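Local coordinates for membrane-bound protease PH1510 (Pyrococcus horikoshii, PDB 6M4B), which acts as a serine protease that cleaves substrates, among them a stomatin homolog, preferentially near hydrophobic or aromatic residues, at residues Ala13-Gln18 with Asp28-Ile33. The protein carries 1 engineered substitution. Numbering follows the deposited sequence.
Sequences AQIKGQ and DRYITI
Ala13 sets its methyl group squarely over one face of the Tyr30 ring, a CH-pi contact in which CB lies 3.5 Å from the ring centroid and only 8° off the ring normal. This is strand-to-helix packing in the first beta-alpha-beta unit of the ClpP/crotonase-like protease domain: strand 9-16 packs against helix 21-36, and where they meet, residues 13-16 run nearly antiparallel to 28-33, the axes of these two segments 10.0 Å apart at closest approach. While Ala13 takes the face, Ile15 meets the rim of the same ring, its CD1 lying in the ring plane and its CG1 4.0 Å from Tyr30 CE2. Ile15 and Tyr30 thus lie alongside one another, pointing opposite ways. With CG anti to its own carbonyl carbon (chi1 -69°), Tyr30 reaches from the helix towards the strand. Replacing Tyr30 by an alanine is likely to open a gap over the Ala13 methyl and beside Ile15, and to leave a water at Gln14 N without its phenolic partner. Further out, Tyr30 also touches Ile42 of the neighbouring strand 41-47, and Leu208 and Pro210 near the C-terminal end of the model. Backbone hydrogen bonds tie Ala13 to Ile43 and Glu45, and Ile15 to Glu45 and Asp47, fixing the strand that presents both side chains to the helix. At the far end of the ring, that water joins helix to strand, 2.7 Å from Tyr30 OH and accepting a hydrogen bond from the backbone N of Gln14 at 3.2 Å.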
ATOM      1  N   ALA A  13       8.124  15.143  16.241  1.00 43.42           N
ATOM      2  CA  ALA A  13       7.885  16.217  15.305  1.00 42.20           C
ATOM      3  C   ALA A  13       6.419  16.549  15.267  1.00 44.40           C
ATOM      4  O   ALA A  13       5.584  15.814  15.791  1.00 49.44           O
ATOM      5  CB  ALA A  13       8.390  15.847  13.940  1.00 42.22           C
ATOM      6  N   GLN A  14       6.112  17.675  14.668  1.00 49.51           N
ATOM      7  CA  GLN A  14       4.754  18.175  14.607  1.00 55.98           C
ATOM      8  C   GLN A  14       4.407  18.286  13.140  1.00 56.88           C
ATOM      9  O   GLN A  14       5.220  18.793  12.352  1.00 53.89           O
ATOM     10  CB  GLN A  14       4.641  19.544  15.211  1.00 64.89           C
ATOM     11  CG  GLN A  14       4.932  19.642  16.690  1.00 75.64           C
ATOM     12  CD  GLN A  14       4.510  20.973  17.266  1.00 84.44           C
ATOM     13  OE1 GLN A  14       3.387  21.126  17.745  1.00 95.63           O
ATOM     14  NE2 GLN A  14       5.403  21.949  17.210  1.00 87.66           N
ATOM     15  N   ILE A  15       3.223  17.799  12.781  1.00 49.40           N
ATOM     16  CA  ILE A  15       2.660  18.013  11.453  1.00 50.87           C
ATOM     17  C   ILE A  15       1.218  18.483  11.610  1.00 52.21           C
ATOM     18  O   ILE A  15       0.375  17.806  12.240  1.00 53.35           O
ATOM     19  CB  ILE A  15       2.850  16.770  10.552  1.00 57.47           C
ATOM     20  CG1 ILE A  15       4.336  16.648  10.193  1.00 55.61           C
ATOM     21  CG2 ILE A  15       2.044  16.885   9.253  1.00 54.63           C
ATOM     22  CD1 ILE A  15       4.739  15.348   9.591  1.00 63.47           C
ATOM     23  N   LYS A  16       0.978  19.695  11.106  1.00 48.08           N
ATOM     24  CA  LYS A  16      -0.310  20.351  11.164  1.00 58.25           C
ATOM     25  C   LYS A  16      -0.801  20.790   9.784  1.00 50.71           C
ATOM     26  O   LYS A  16       0.005  21.061   8.894  1.00 57.43           O
ATOM     27  CB  LYS A  16      -0.215  21.582  12.054  1.00 69.28           C
ATOM     28  CG  LYS A  16       0.354  21.306  13.432  1.00 76.76           C
ATOM     29  CD  LYS A  16      -0.003  22.404  14.425  1.00 85.68           C
ATOM     30  CE  LYS A  16       0.704  22.206  15.762  1.00 90.32           C
ATOM     31  NZ  LYS A  16      -0.070  22.826  16.882  1.00 97.17           N
ATOM     32  N   GLY A  17      -2.118  20.916   9.633  1.00 51.02           N
ATOM     33  CA  GLY A  17      -2.717  21.446   8.398  1.00 45.93           C
ATOM     34  C   GLY A  17      -3.065  20.376   7.374  1.00 57.64           C
ATOM     35  O   GLY A  17      -3.053  19.170   7.664  1.00 54.16           O
ATOM     36  N   GLN A  18      -3.366  20.816   6.155  1.00 58.08           N
ATOM     37  CA  GLN A  18      -3.821  19.923   5.113  1.00 58.08           C
ATOM     38  C   GLN A  18      -2.724  18.992   4.686  1.00 52.54           C
ATOM     39  O   GLN A  18      -1.586  19.366   4.664  1.00 56.92           O
ATOM     40  CB  GLN A  18      -4.358  20.702   3.907  1.00 64.55           C
ATOM     41  CG  GLN A  18      -5.686  21.382   4.195  1.00 76.51           C
ATOM     42  CD  GLN A  18      -6.627  21.330   3.006  1.00 94.78           C
ATOM     43  OE1 GLN A  18      -6.969  22.367   2.430  1.00103.37           O
ATOM     44  NE2 GLN A  18      -7.039  20.117   2.619  1.00 91.53           N
ATOM     45  N   ASP A  28       8.823  12.483   5.214  1.00 49.39           N
ATOM     46  CA  ASP A  28      10.062  11.838   4.705  1.00 51.63           C
ATOM     47  C   ASP A  28      11.315  12.355   5.454  1.00 51.27           C
ATOM     48  O   ASP A  28      12.201  11.563   5.843  1.00 45.10           O
ATOM     49  CB  ASP A  28      10.230  12.045   3.202  1.00 47.38           C
ATOM     50  CG  ASP A  28      11.414  11.297   2.622  1.00 48.19           C
ATOM     51  OD1 ASP A  28      11.780  10.206   3.093  1.00 44.95           O
ATOM     52  OD2 ASP A  28      12.005  11.804   1.636  1.00 66.13           O
ATOM     53  N   ARG A  29      11.378  13.670   5.643  1.00 44.91           N
ATOM     54  CA  ARG A  29      12.570  14.284   6.247  1.00 57.28           C
ATOM     55  C   ARG A  29      12.686  13.861   7.709  1.00 53.29           C
ATOM     56  O   ARG A  29      13.732  13.335   8.106  1.00 55.83           O
ATOM     57  CB  ARG A  29      12.532  15.825   6.110  1.00 63.04           C
ATOM     58  CG  ARG A  29      13.748  16.570   6.668  1.00 73.37           C
ATOM     59  CD  ARG A  29      13.668  18.113   6.423  1.00 81.39           C
ATOM     60  NE  ARG A  29      14.473  18.838   7.427  1.00 90.50           N
ATOM     61  CZ  ARG A  29      14.052  19.230   8.638  1.00 89.49           C
ATOM     62  NH1 ARG A  29      14.894  19.879   9.442  1.00 92.73           N
ATOM     63  NH2 ARG A  29      12.813  18.986   9.064  1.00 85.53           N
ATOM     64  N   TYR A  30      11.605  14.057   8.476  1.00 47.66           N
ATOM     65  CA  TYR A  30      11.591  13.724   9.906  1.00 48.44           C
ATOM     66  C   TYR A  30      11.903  12.229  10.159  1.00 49.31           C
ATOM     67  O   TYR A  30      12.675  11.866  11.042  1.00 47.32           O
ATOM     68  CB  TYR A  30      10.235  14.056  10.525  1.00 47.68           C
ATOM     69  CG  TYR A  30       9.885  15.525  10.644  1.00 51.97           C
ATOM     70  CD1 TYR A  30      10.814  16.458  11.103  1.00 58.69           C
ATOM     71  CD2 TYR A  30       8.595  15.983  10.352  1.00 56.24           C
ATOM     72  CE1 TYR A  30      10.478  17.807  11.242  1.00 58.17           C
ATOM     73  CE2 TYR A  30       8.245  17.324  10.491  1.00 59.44           C
ATOM     74  CZ  TYR A  30       9.198  18.240  10.932  1.00 61.05           C
ATOM     75  OH  TYR A  30       8.875  19.581  11.079  1.00 57.43           O
ATOM     76  N   ILE A  31      11.304  11.352   9.377  1.00 45.27           N
ATOM     77  CA  ILE A  31      11.535   9.918   9.566  1.00 47.53           C
ATOM     78  C   ILE A  31      12.964   9.570   9.154  1.00 46.30           C
ATOM     79  O   ILE A  31      13.619   8.754   9.805  1.00 45.34           O
ATOM     80  CB  ILE A  31      10.482   9.068   8.807  1.00 46.12           C
ATOM     81  CG1 ILE A  31       9.091   9.306   9.384  1.00 44.54           C
ATOM     82  CG2 ILE A  31      10.809   7.582   8.881  1.00 51.39           C
ATOM     83  CD1 ILE A  31       7.942   8.812   8.522  1.00 39.52           C
ATOM     84  N   THR A  32      13.456  10.170   8.067  1.00 50.25           N
ATOM     85  CA  THR A  32      14.829   9.854   7.601  1.00 51.06           C
ATOM     86  C   THR A  32      15.854  10.231   8.674  1.00 45.98           C
ATOM     87  O   THR A  32      16.737   9.428   9.037  1.00 49.28           O
ATOM     88  CB  THR A  32      15.190  10.543   6.255  1.00 49.30           C
ATOM     89  OG1 THR A  32      14.203  10.208   5.274  1.00 50.62           O
ATOM     90  CG2 THR A  32      16.532  10.044   5.763  1.00 51.08           C
ATOM     91  N   ILE A  33      15.685  11.414   9.230  1.00 47.84           N
ATOM     92  CA  ILE A  33      16.556  11.863  10.318  1.00 54.97           C
ATOM     93  C   ILE A  33      16.574  10.845  11.460  1.00 52.81           C
ATOM     94  O   ILE A  33      17.624  10.356  11.850  1.00 57.19           O
ATOM     95  CB  ILE A  33      16.141  13.256  10.837  1.00 54.28           C
ATOM     96  CG1 ILE A  33      16.470  14.314   9.785  1.00 56.46           C
ATOM     97  CG2 ILE A  33      16.884  13.581  12.132  1.00 57.29           C
ATOM     98  CD1 ILE A  33      15.836  15.676  10.033  1.00 58.84           C
TER
HETATM   99  O   HOH W   1       8.313  19.754  13.764  1.00 53.56           O